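Local coordinates for hypothetical protein ebhA (Staphylococcus aureus, PDB 2DGJ) that probably helps the bacterium bind extracellular matrix, as part of a rod-like, cell-wall-associated adhesin built from a string of three-helix bundles, at residues A2-D12 against V57-K68; N87-Q98 against K119-N130. One frame throughout, in Å; residues are numbered along the deposited sequence.

Contact 1: A2-D12 against V57-K68; sequences AMGQLQHGIDD and VDRALQQVTSTK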
loop_
_atom_site.group_PDB
_atom_site.type_symbol
_atom_site.label_atom_id
_atom_site.label_comp_id
_atom_site.label_asym_id
_atom_site.label_seq_id
_atom_site.Cartn_x
_atom_site.Cartn_y
_atom_site.Cartn_z
ATOM N N ALA A 2 40.605 6.935 17.101
ATOM C CA ALA A 2 39.658 6.231 16.191
ATOM C C ALA A 2 39.214 7.150 15.055
ATOM O O ALA A 2 38.262 6.847 14.336
ATOM C CB ALA A 2 38.445 5.738 16.979
HETATM N N MSE A 3 39.912 8.273 14.900
HETATM C CA MSE A 3 39.601 9.242 13.852
HETATM C C MSE A 3 39.178 8.585 12.546
HETATM O O MSE A 3 38.240 9.033 11.898
HETATM C CB MSE A 3 40.806 10.145 13.593
HETATM C CG MSE A 3 40.904 11.329 14.539
HETATM SE SE MSE A 3 39.597 12.698 14.124
HETATM C CE MSE A 3 40.705 13.898 13.080
ATOM N N GLY A 4 39.879 7.519 12.172
ATOM C CA GLY A 4 39.568 6.810 10.941
ATOM C C GLY A 4 38.228 6.106 10.974
ATOM O O GLY A 4 37.487 6.115 9.986
ATOM N N GLN A 5 37.910 5.495 12.112
ATOM C CA GLN A 5 36.648 4.787 12.274
ATOM C C GLN A 5 35.461 5.722 12.058
ATOM O O GLN A 5 34.453 5.328 11.469
ATOM C CB GLN A 5 36.563 4.169 13.668
ATOM C CG GLN A 5 37.606 3.090 13.937
ATOM C CD GLN A 5 37.542 2.568 15.359
ATOM O OE1 GLN A 5 36.489 2.136 15.828
ATOM N NE2 GLN A 5 38.673 2.607 16.054
ATOM N N LEU A 6 35.588 6.958 12.537
ATOM C CA LEU A 6 34.535 7.955 12.393
ATOM C C LEU A 6 34.367 8.307 10.918
ATOM O O LEU A 6 33.242 8.430 10.420
ATOM C CB LEU A 6 34.883 9.213 13.192
ATOM C CG LEU A 6 33.805 10.300 13.203
ATOM C CD1 LEU A 6 32.531 9.773 13.860
ATOM C CD2 LEU A 6 34.326 11.514 13.943
ATOM N N GLN A 7 35.489 8.469 10.224
ATOM C CA GLN A 7 35.472 8.785 8.802
ATOM C C GLN A 7 34.781 7.635 8.081
ATOM O O GLN A 7 34.033 7.840 7.123
ATOM C CB GLN A 7 36.899 8.945 8.274
ATOM C CG GLN A 7 36.994 9.149 6.764
ATOM C CD GLN A 7 36.428 10.482 6.307
ATOM O OE1 GLN A 7 36.936 11.540 6.673
ATOM N NE2 GLN A 7 35.371 10.435 5.507
ATOM N N HIS A 8 35.041 6.421 8.566
ATOM C CA HIS A 8 34.450 5.217 7.999
ATOM C C HIS A 8 32.931 5.263 8.122
ATOM O O HIS A 8 32.219 4.954 7.168
ATOM C CB HIS A 8 35.008 3.977 8.705
ATOM C CG HIS A 8 34.300 2.704 8.347
ATOM N ND1 HIS A 8 33.162 2.276 8.995
ATOM C CD2 HIS A 8 34.559 1.785 7.387
ATOM C CE1 HIS A 8 32.749 1.145 8.453
ATOM N NE2 HIS A 8 33.576 0.823 7.475
ATOM N N GLY A 9 32.447 5.655 9.300
ATOM C CA GLY A 9 31.017 5.754 9.531
ATOM C C GLY A 9 30.384 6.726 8.550
ATOM O O GLY A 9 29.306 6.472 8.019
ATOM N N ILE A 10 31.061 7.844 8.308
ATOM C CA ILE A 10 30.567 8.848 7.372
ATOM C C ILE A 10 30.589 8.316 5.939
ATOM O O ILE A 10 29.651 8.526 5.173
ATOM C CB ILE A 10 31.419 10.140 7.432
ATOM C CG1 ILE A 10 31.349 10.739 8.840
ATOM C CG2 ILE A 10 30.920 11.148 6.403
ATOM C CD1 ILE A 10 32.174 12.002 9.032
ATOM N N ASP A 11 31.666 7.626 5.581
ATOM C CA ASP A 11 31.802 7.077 4.235
ATOM C C ASP A 11 30.721 6.056 3.929
ATOM O O ASP A 11 30.218 5.978 2.805
ATOM C CB ASP A 11 33.167 6.402 4.061
ATOM C CG ASP A 11 34.332 7.361 4.198
ATOM O OD1 ASP A 11 34.157 8.570 3.935
ATOM O OD2 ASP A 11 35.436 6.894 4.552
ATOM N N ASP A 12 30.363 5.277 4.942
ATOM C CA ASP A 12 29.379 4.220 4.781
ATOM C C ASP A 12 27.926 4.668 4.787
ATOM O O ASP A 12 27.029 3.843 4.633
ATOM C CB ASP A 12 29.609 3.158 5.857
ATOM C CG ASP A 12 28.974 1.823 5.508
ATOM O OD1 ASP A 12 28.931 1.478 4.308
ATOM O OD2 ASP A 12 28.538 1.108 6.435
ATOM N N VAL A 57 35.257 12.736 19.334
ATOM C CA VAL A 57 35.298 11.930 18.125
ATOM C C VAL A 57 34.766 10.530 18.407
ATOM O O VAL A 57 34.116 9.927 17.553
ATOM C CB VAL A 57 36.742 11.799 17.586
ATOM C CG1 VAL A 57 36.765 10.911 16.353
ATOM C CG2 VAL A 57 37.294 13.162 17.249
ATOM N N ASP A 58 35.036 10.022 19.605
ATOM C CA ASP A 58 34.600 8.681 19.967
ATOM C C ASP A 58 33.110 8.624 20.284
ATOM O O ASP A 58 32.434 7.655 19.941
ATOM C CB ASP A 58 35.411 8.165 21.156
ATOM C CG ASP A 58 35.531 6.649 21.160
ATOM O OD1 ASP A 58 36.133 6.095 20.213
ATOM O OD2 ASP A 58 35.020 6.008 22.106
ATOM N N ARG A 59 32.600 9.658 20.943
ATOM C CA ARG A 59 31.182 9.713 21.274
ATOM C C ARG A 59 30.405 9.788 19.967
ATOM O O ARG A 59 29.316 9.230 19.843
ATOM C CB ARG A 59 30.880 10.944 22.128
ATOM C CG ARG A 59 31.475 10.896 23.524
ATOM C CD ARG A 59 31.470 12.277 24.164
ATOM N NE ARG A 59 30.122 12.810 24.336
ATOM C CZ ARG A 59 29.851 14.092 24.571
ATOM N NH1 ARG A 59 30.840 14.976 24.661
ATOM N NH2 ARG A 59 28.597 14.491 24.724
ATOM N N ALA A 60 30.982 10.485 18.994
ATOM C CA ALA A 60 30.361 10.633 17.684
ATOM C C ALA A 60 30.379 9.284 16.978
ATOM O O ALA A 60 29.400 8.874 16.356
ATOM C CB ALA A 60 31.121 11.668 16.869
ATOM N N LEU A 61 31.506 8.591 17.077
ATOM C CA LEU A 61 31.650 7.281 16.462
ATOM C C LEU A 61 30.670 6.323 17.112
ATOM O O LEU A 61 29.947 5.600 16.430
ATOM C CB LEU A 61 33.076 6.759 16.646
ATOM C CG LEU A 61 33.347 5.313 16.219
ATOM C CD1 LEU A 61 32.968 5.132 14.767
ATOM C CD2 LEU A 61 34.817 4.983 16.437
ATOM N N GLN A 62 30.649 6.330 18.439
ATOM C CA GLN A 62 29.760 5.458 19.194
ATOM C C GLN A 62 28.301 5.634 18.772
ATOM O O GLN A 62 27.555 4.665 18.656
ATOM C CB GLN A 62 29.912 5.737 20.692
ATOM C CG GLN A 62 29.007 4.894 21.585
ATOM C CD GLN A 62 27.667 5.549 21.894
ATOM O OE1 GLN A 62 26.700 4.865 22.239
ATOM N NE2 GLN A 62 27.610 6.877 21.793
ATOM N N GLN A 63 27.900 6.876 18.535
ATOM C CA GLN A 63 26.529 7.164 18.133
ATOM C C GLN A 63 26.211 6.720 16.707
ATOM O O GLN A 63 25.082 6.310 16.422
ATOM C CB GLN A 63 26.242 8.656 18.324
ATOM C CG GLN A 63 26.146 9.040 19.799
ATOM C CD GLN A 63 26.049 10.533 20.034
ATOM O OE1 GLN A 63 25.892 10.978 21.173
ATOM N NE2 GLN A 63 26.149 11.316 18.962
ATOM N N VAL A 64 27.191 6.793 15.811
ATOM C CA VAL A 64 26.968 6.352 14.437
ATOM C C VAL A 64 26.867 4.827 14.419
ATOM O O VAL A 64 26.040 4.256 13.713
ATOM C CB VAL A 64 28.116 6.794 13.497
ATOM C CG1 VAL A 64 28.020 6.057 12.169
ATOM C CG2 VAL A 64 28.039 8.289 13.253
ATOM N N THR A 65 27.711 4.170 15.206
ATOM C CA THR A 65 27.715 2.711 15.280
ATOM C C THR A 65 26.458 2.197 15.974
ATOM O O THR A 65 25.879 1.192 15.562
ATOM C CB THR A 65 28.948 2.199 16.052
ATOM O OG1 THR A 65 30.134 2.501 15.309
ATOM C CG2 THR A 65 28.865 0.693 16.248
ATOM N N SER A 66 26.037 2.893 17.026
ATOM C CA SER A 66 24.850 2.492 17.771
ATOM C C SER A 66 23.566 2.629 16.961
ATOM O O SER A 66 22.803 1.665 16.832
ATOM C CB SER A 66 24.731 3.307 19.061
ATOM O OG SER A 66 25.688 2.898 20.025
ATOM N N THR A 67 23.321 3.821 16.421
ATOM C CA THR A 67 22.116 4.049 15.635
ATOM C C THR A 67 22.088 3.133 14.415
ATOM O O THR A 67 21.025 2.675 14.005
ATOM C CB THR A 67 22.006 5.513 15.161
ATOM O OG1 THR A 67 23.161 5.854 14.384
ATOM C CG2 THR A 67 21.899 6.452 16.357
ATOM N N LYS A 68 23.251 2.858 13.834
ATOM C CA LYS A 68 23.282 1.981 12.671
ATOM C C LYS A 68 22.870 0.558 13.044
ATOM O O LYS A 68 22.031 -0.047 12.373
ATOM C CB LYS A 68 24.671 1.948 12.027
ATOM C CG LYS A 68 24.685 1.068 10.784
ATOM C CD LYS A 68 26.020 1.040 10.069
ATOM C CE LYS A 68 25.921 0.110 8.863
ATOM N NZ LYS A 68 27.201 -0.022 8.127
#

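Contact 2: N87-Q98 against K119-N130; sequences NLGTLNHITNAQ and KTNANTLDGAMN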
loop_
_atom_site.group_PDB
_atom_site.type_symbol
_atom_site.label_atom_id
_atom_site.label_comp_id
_atom_site.label_asym_id
_atom_site.label_seq_id
_atom_site.Cartn_x
_atom_site.Cartn_y
_atom_site.Cartn_z
ATOM N N ASN A 87 -1.378 -14.925 6.498
ATOM C CA ASN A 87 -2.493 -14.574 5.627
ATOM C C ASN A 87 -2.665 -15.603 4.513
ATOM O O ASN A 87 -3.779 -16.005 4.195
ATOM C CB ASN A 87 -2.259 -13.201 4.997
ATOM C CG ASN A 87 -3.417 -12.762 4.120
ATOM O OD1 ASN A 87 -4.434 -12.275 4.610
ATOM N ND2 ASN A 87 -3.276 -12.949 2.813
ATOM N N LEU A 88 -1.558 -16.022 3.913
ATOM C CA LEU A 88 -1.592 -17.003 2.831
ATOM C C LEU A 88 -2.335 -18.277 3.221
ATOM O O LEU A 88 -3.058 -18.867 2.410
ATOM C CB LEU A 88 -0.162 -17.353 2.410
ATOM C CG LEU A 88 -0.001 -18.395 1.301
ATOM C CD1 LEU A 88 -0.640 -17.884 0.029
ATOM C CD2 LEU A 88 1.472 -18.680 1.073
ATOM N N GLY A 89 -2.159 -18.700 4.469
ATOM C CA GLY A 89 -2.807 -19.910 4.937
ATOM C C GLY A 89 -4.311 -19.819 5.113
ATOM O O GLY A 89 -4.959 -20.832 5.364
ATOM N N THR A 90 -4.868 -18.620 4.983
ATOM C CA THR A 90 -6.311 -18.432 5.135
ATOM C C THR A 90 -7.032 -18.417 3.791
ATOM O O THR A 90 -8.260 -18.327 3.735
ATOM C CB THR A 90 -6.632 -17.125 5.886
ATOM O OG1 THR A 90 -6.199 -16.003 5.106
ATOM C CG2 THR A 90 -5.920 -17.103 7.227
ATOM N N LEU A 91 -6.264 -18.501 2.711
ATOM C CA LEU A 91 -6.819 -18.518 1.361
ATOM C C LEU A 91 -7.234 -19.954 1.018
ATOM O O LEU A 91 -6.397 -20.781 0.658
ATOM C CB LEU A 91 -5.774 -18.002 0.365
ATOM C CG LEU A 91 -5.530 -16.486 0.296
ATOM C CD1 LEU A 91 -5.821 -15.806 1.631
ATOM C CD2 LEU A 91 -4.094 -16.244 -0.132
ATOM N N ASN A 92 -8.532 -20.235 1.128
ATOM C CA ASN A 92 -9.074 -21.572 0.873
ATOM C C ASN A 92 -9.381 -21.911 -0.587
ATOM O O ASN A 92 -9.926 -22.976 -0.865
ATOM C CB ASN A 92 -10.375 -21.766 1.662
ATOM C CG ASN A 92 -10.317 -21.180 3.056
ATOM O OD1 ASN A 92 -9.505 -21.591 3.886
ATOM N ND2 ASN A 92 -11.193 -20.214 3.329
ATOM N N HIS A 93 -9.032 -21.042 -1.524
ATOM C CA HIS A 93 -9.364 -21.325 -2.915
ATOM C C HIS A 93 -8.216 -21.555 -3.880
ATOM O O HIS A 93 -8.392 -22.233 -4.891
ATOM C CB HIS A 93 -10.282 -20.217 -3.421
ATOM C CG HIS A 93 -11.460 -19.981 -2.530
ATOM N ND1 HIS A 93 -12.530 -20.846 -2.456
ATOM C CD2 HIS A 93 -11.705 -19.003 -1.622
ATOM C CE1 HIS A 93 -13.380 -20.419 -1.551
ATOM N NE2 HIS A 93 -12.908 -19.299 -1.021
ATOM N N ILE A 94 -7.042 -21.001 -3.588
ATOM C CA ILE A 94 -5.898 -21.201 -4.468
ATOM C C ILE A 94 -5.477 -22.672 -4.460
ATOM O O ILE A 94 -5.700 -23.386 -3.479
ATOM C CB ILE A 94 -4.691 -20.343 -4.037
ATOM C CG1 ILE A 94 -4.307 -20.673 -2.594
ATOM C CG2 ILE A 94 -5.022 -18.870 -4.188
ATOM C CD1 ILE A 94 -3.053 -19.974 -2.116
ATOM N N THR A 95 -4.867 -23.128 -5.552
ATOM C CA THR A 95 -4.422 -24.515 -5.650
ATOM C C THR A 95 -3.075 -24.643 -4.947
ATOM O O THR A 95 -2.414 -23.635 -4.670
ATOM C CB THR A 95 -4.261 -24.950 -7.121
ATOM O OG1 THR A 95 -3.264 -24.136 -7.749
ATOM C CG2 THR A 95 -5.582 -24.797 -7.881
ATOM N N ASN A 96 -2.668 -25.875 -4.660
ATOM C CA ASN A 96 -1.400 -26.108 -3.987
ATOM C C ASN A 96 -0.249 -25.476 -4.761
ATOM O O ASN A 96 0.648 -24.880 -4.171
ATOM C CB ASN A 96 -1.151 -27.607 -3.816
ATOM C CG ASN A 96 -2.200 -28.277 -2.944
ATOM O OD1 ASN A 96 -2.632 -27.716 -1.939
ATOM N ND2 ASN A 96 -2.598 -29.489 -3.315
ATOM N N ALA A 97 -0.286 -25.599 -6.083
ATOM C CA ALA A 97 0.763 -25.035 -6.925
ATOM C C ALA A 97 0.807 -23.523 -6.769
ATOM O O ALA A 97 1.885 -22.925 -6.720
ATOM C CB ALA A 97 0.523 -25.404 -8.384
ATOM N N GLN A 98 -0.370 -22.908 -6.696
ATOM C CA GLN A 98 -0.451 -21.463 -6.547
ATOM C C GLN A 98 0.050 -21.081 -5.166
ATOM O O GLN A 98 0.744 -20.078 -5.004
ATOM C CB GLN A 98 -1.895 -20.977 -6.722
ATOM C CG GLN A 98 -2.510 -21.304 -8.069
ATOM C CD GLN A 98 -3.923 -20.762 -8.222
ATOM O OE1 GLN A 98 -4.769 -20.948 -7.348
ATOM N NE2 GLN A 98 -4.188 -20.096 -9.341
ATOM N N LYS A 119 1.521 -10.307 -0.748
ATOM C CA LYS A 119 0.358 -10.624 0.065
ATOM C C LYS A 119 -0.889 -10.120 -0.644
ATOM O O LYS A 119 -1.954 -10.732 -0.567
ATOM C CB LYS A 119 0.466 -9.976 1.450
ATOM C CG LYS A 119 -0.728 -10.265 2.352
ATOM C CD LYS A 119 -0.469 -9.902 3.815
ATOM C CE LYS A 119 -0.344 -8.404 4.043
ATOM N NZ LYS A 119 -0.202 -8.095 5.498
ATOM N N THR A 120 -0.737 -8.997 -1.342
ATOM C CA THR A 120 -1.841 -8.389 -2.070
ATOM C C THR A 120 -2.261 -9.232 -3.268
ATOM O O THR A 120 -3.452 -9.446 -3.493
ATOM C CB THR A 120 -1.475 -6.969 -2.559
ATOM O OG1 THR A 120 -1.352 -6.088 -1.434
ATOM C CG2 THR A 120 -2.544 -6.443 -3.505
ATOM N N ASN A 121 -1.289 -9.711 -4.037
ATOM C CA ASN A 121 -1.581 -10.538 -5.202
ATOM C C ASN A 121 -2.214 -11.864 -4.783
ATOM O O ASN A 121 -3.069 -12.397 -5.486
ATOM C CB ASN A 121 -0.310 -10.816 -6.008
ATOM C CG ASN A 121 0.296 -9.564 -6.587
ATOM O OD1 ASN A 121 -0.343 -8.509 -6.618
ATOM N ND2 ASN A 121 1.536 -9.670 -7.063
ATOM N N ALA A 122 -1.787 -12.390 -3.638
ATOM C CA ALA A 122 -2.311 -13.653 -3.127
ATOM C C ALA A 122 -3.807 -13.553 -2.824
ATOM O O ALA A 122 -4.575 -14.471 -3.123
ATOM C CB ALA A 122 -1.552 -14.056 -1.872
ATOM N N ASN A 123 -4.219 -12.439 -2.222
ATOM C CA ASN A 123 -5.624 -12.234 -1.895
ATOM C C ASN A 123 -6.445 -12.021 -3.160
ATOM O O ASN A 123 -7.565 -12.504 -3.266
ATOM C CB ASN A 123 -5.804 -11.030 -0.967
ATOM C CG ASN A 123 -5.239 -11.269 0.414
ATOM O OD1 ASN A 123 -4.038 -11.146 0.636
ATOM N ND2 ASN A 123 -6.108 -11.622 1.352
ATOM N N THR A 124 -5.882 -11.282 -4.108
ATOM C CA THR A 124 -6.566 -11.023 -5.371
ATOM C C THR A 124 -6.784 -12.335 -6.136
ATOM O O THR A 124 -7.892 -12.622 -6.603
ATOM C CB THR A 124 -5.741 -10.068 -6.254
ATOM O OG1 THR A 124 -5.605 -8.801 -5.601
ATOM C CG2 THR A 124 -6.414 -9.871 -7.597
ATOM N N LEU A 125 -5.723 -13.129 -6.259
ATOM C CA LEU A 125 -5.791 -14.407 -6.965
ATOM C C LEU A 125 -6.827 -15.308 -6.304
ATOM O O LEU A 125 -7.658 -15.910 -6.977
ATOM C CB LEU A 125 -4.427 -15.098 -6.950
ATOM C CG LEU A 125 -4.346 -16.398 -7.752
ATOM C CD1 LEU A 125 -4.477 -16.095 -9.241
ATOM C CD2 LEU A 125 -3.026 -17.096 -7.456
ATOM N N ASP A 126 -6.777 -15.395 -4.980
ATOM C CA ASP A 126 -7.724 -16.216 -4.234
ATOM C C ASP A 126 -9.142 -15.706 -4.480
ATOM O O ASP A 126 -10.083 -16.489 -4.602
ATOM C CB ASP A 126 -7.419 -16.159 -2.737
ATOM C CG ASP A 126 -8.277 -17.117 -1.932
ATOM O OD1 ASP A 126 -8.065 -18.344 -2.048
ATOM O OD2 ASP A 126 -9.168 -16.650 -1.193
ATOM N N GLY A 127 -9.289 -14.386 -4.537
ATOM C CA GLY A 127 -10.598 -13.807 -4.772
ATOM C C GLY A 127 -11.137 -14.229 -6.126
ATOM O O GLY A 127 -12.315 -14.542 -6.267
ATOM N N ALA A 128 -10.262 -14.239 -7.126
ATOM C CA ALA A 128 -10.646 -14.627 -8.479
ATOM C C ALA A 128 -10.993 -16.111 -8.533
ATOM O O ALA A 128 -11.973 -16.504 -9.170
ATOM C CB ALA A 128 -9.514 -14.312 -9.442
HETATM N N MSE A 129 -10.187 -16.932 -7.868
HETATM C CA MSE A 129 -10.431 -18.369 -7.822
HETATM C C MSE A 129 -11.796 -18.598 -7.185
HETATM O O MSE A 129 -12.568 -19.443 -7.633
HETATM C CB MSE A 129 -9.357 -19.072 -6.992
HETATM C CG MSE A 129 -8.000 -19.172 -7.665
HETATM SE SE MSE A 129 -8.024 -20.363 -9.188
HETATM C CE MSE A 129 -7.824 -22.045 -8.257
ATOM N N ASN A 130 -12.087 -17.828 -6.143
ATOM C CA ASN A 130 -13.359 -17.935 -5.442
ATOM C C ASN A 130 -14.500 -17.637 -6.407
ATOM O O ASN A 130 -15.540 -18.297 -6.383
ATOM C CB ASN A 130 -13.392 -16.942 -4.279
ATOM C CG ASN A 130 -14.638 -17.082 -3.424
ATOM O OD1 ASN A 130 -15.367 -16.118 -3.209
ATOM N ND2 ASN A 130 -14.885 -18.288 -2.927
HETATM O O HOH W 1 -7.135 -11.751 3.711
HETATM O O HOH W 2 -10.455 -18.227 1.006
#

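Contact 1: A2-D12 against V57-K68
Leu6 packs against Val57, Ala60 and Leu61 where helix 3-11 meets the 57-68 part of helix 55-70; the axes of these short segments approach to 9.2 Å and run in roughly the same direction, at 38°. With its CG anti to the backbone N (chi1 -176°), Leu6 reaches across with both methyls: CD2 lies 3.5 Å from CG1 of Val57, while CD1 touches the methyl of Ala60 and the backbone at Leu61. Leu61 CD2 presses on CB and OE1 of Gln5 and on the methyl of Ala2. The side chain of Met3, a selenomethionine, crosses that of Val57 at about a right angle, with SE 3.9 Å from CG2.

Polar pairing lies at the margins. The extended Lys68 chain brings its ammonium to OD2 of Asp12 in a salt bridge, although the modelled NZ to OD2 distance of 2.4 Å is too short to take literally. Lys68 NZ also has a weak bond to Thr16 OG1, and Asp12 O is paired with that same hydroxyl. Gln7 NE2 donates to Asp11 OD1 at 2.7 Å, meeting the carboxylate on the syn side but 35° out of its plane. Gln63 O accepts twice, from Thr67 N and, in the carbonyl plane, from Thr67 OG1 at 2.8 Å. Leu44 and Ile43 of helix 27-46 cover the apolar seam, consistent with a three-helix bundle within the range of a FIVAR domain.

Contact 2: N87-Q98 against K119-N130
The chain leaves helix 73-88 through a type I turn, Leu88 to Leu91, and crosses Asp126 on the 119-130 part of helix 112-135, where the CA atoms of Ile94 and Asp126 come within 5.3 Å. This is the interhelical loop of a GA module, a small three-helix bundle, and a capping box of Thr95 and Gln98 starts the next helix: Thr95 N donates to Gln98 OE1 at 2.8 Å, and Gln98 N returns a weak bond to Thr95 OG1.

Asp126 holds the loop. Its OD1 accepts from His93 N at 2.9 Å through the syn lone pair and, weakly, from Ile94 N; OD2 accepts a hydrogen bond from a water, which itself accepts from Asn92 N. Leu91 lies across the Asp126 side chain and puts CD2 3.8 Å from the methyl of Ala122. Asn87 ND2 makes a weak bond to Asn123 OD1, doubtful because that oxygen crowds Lys119 O. Met129, a selenomethionine bent at chi2 and chi3, curls its CE to within 3.4 Å of Gln98 OE1, with Val183 and Ile169 of neighbouring helices beside it. Asn130 CB makes a CH-pi contact over one face of the His93 ring, 4.0 Å from the centroid and 19° off the normal.

Overall arrangement
Contact 1 lies in a FIVAR domain near the N-terminal end of the rod, its centre about 50 Å from the centre of the chain; contact 2 lies in the following GA module, its centre about 7 Å from that point. The two centres are about 47 Å apart, and the contacts share no helix, though helix 55-70 and helix 73-88 are consecutive. Contact 1 joins helix to helix, with an apolar seam and charged groups at the edge. Contact 2 sets a loop on a helix, so backbone amides, a carboxylate and waters do more of the work. It is also the more buried: helices 153-170 and 180-194 pack on it, and Thr124 O bonds Gln27 of the second subunit, whereas no other chain of the assembly touches contact 1.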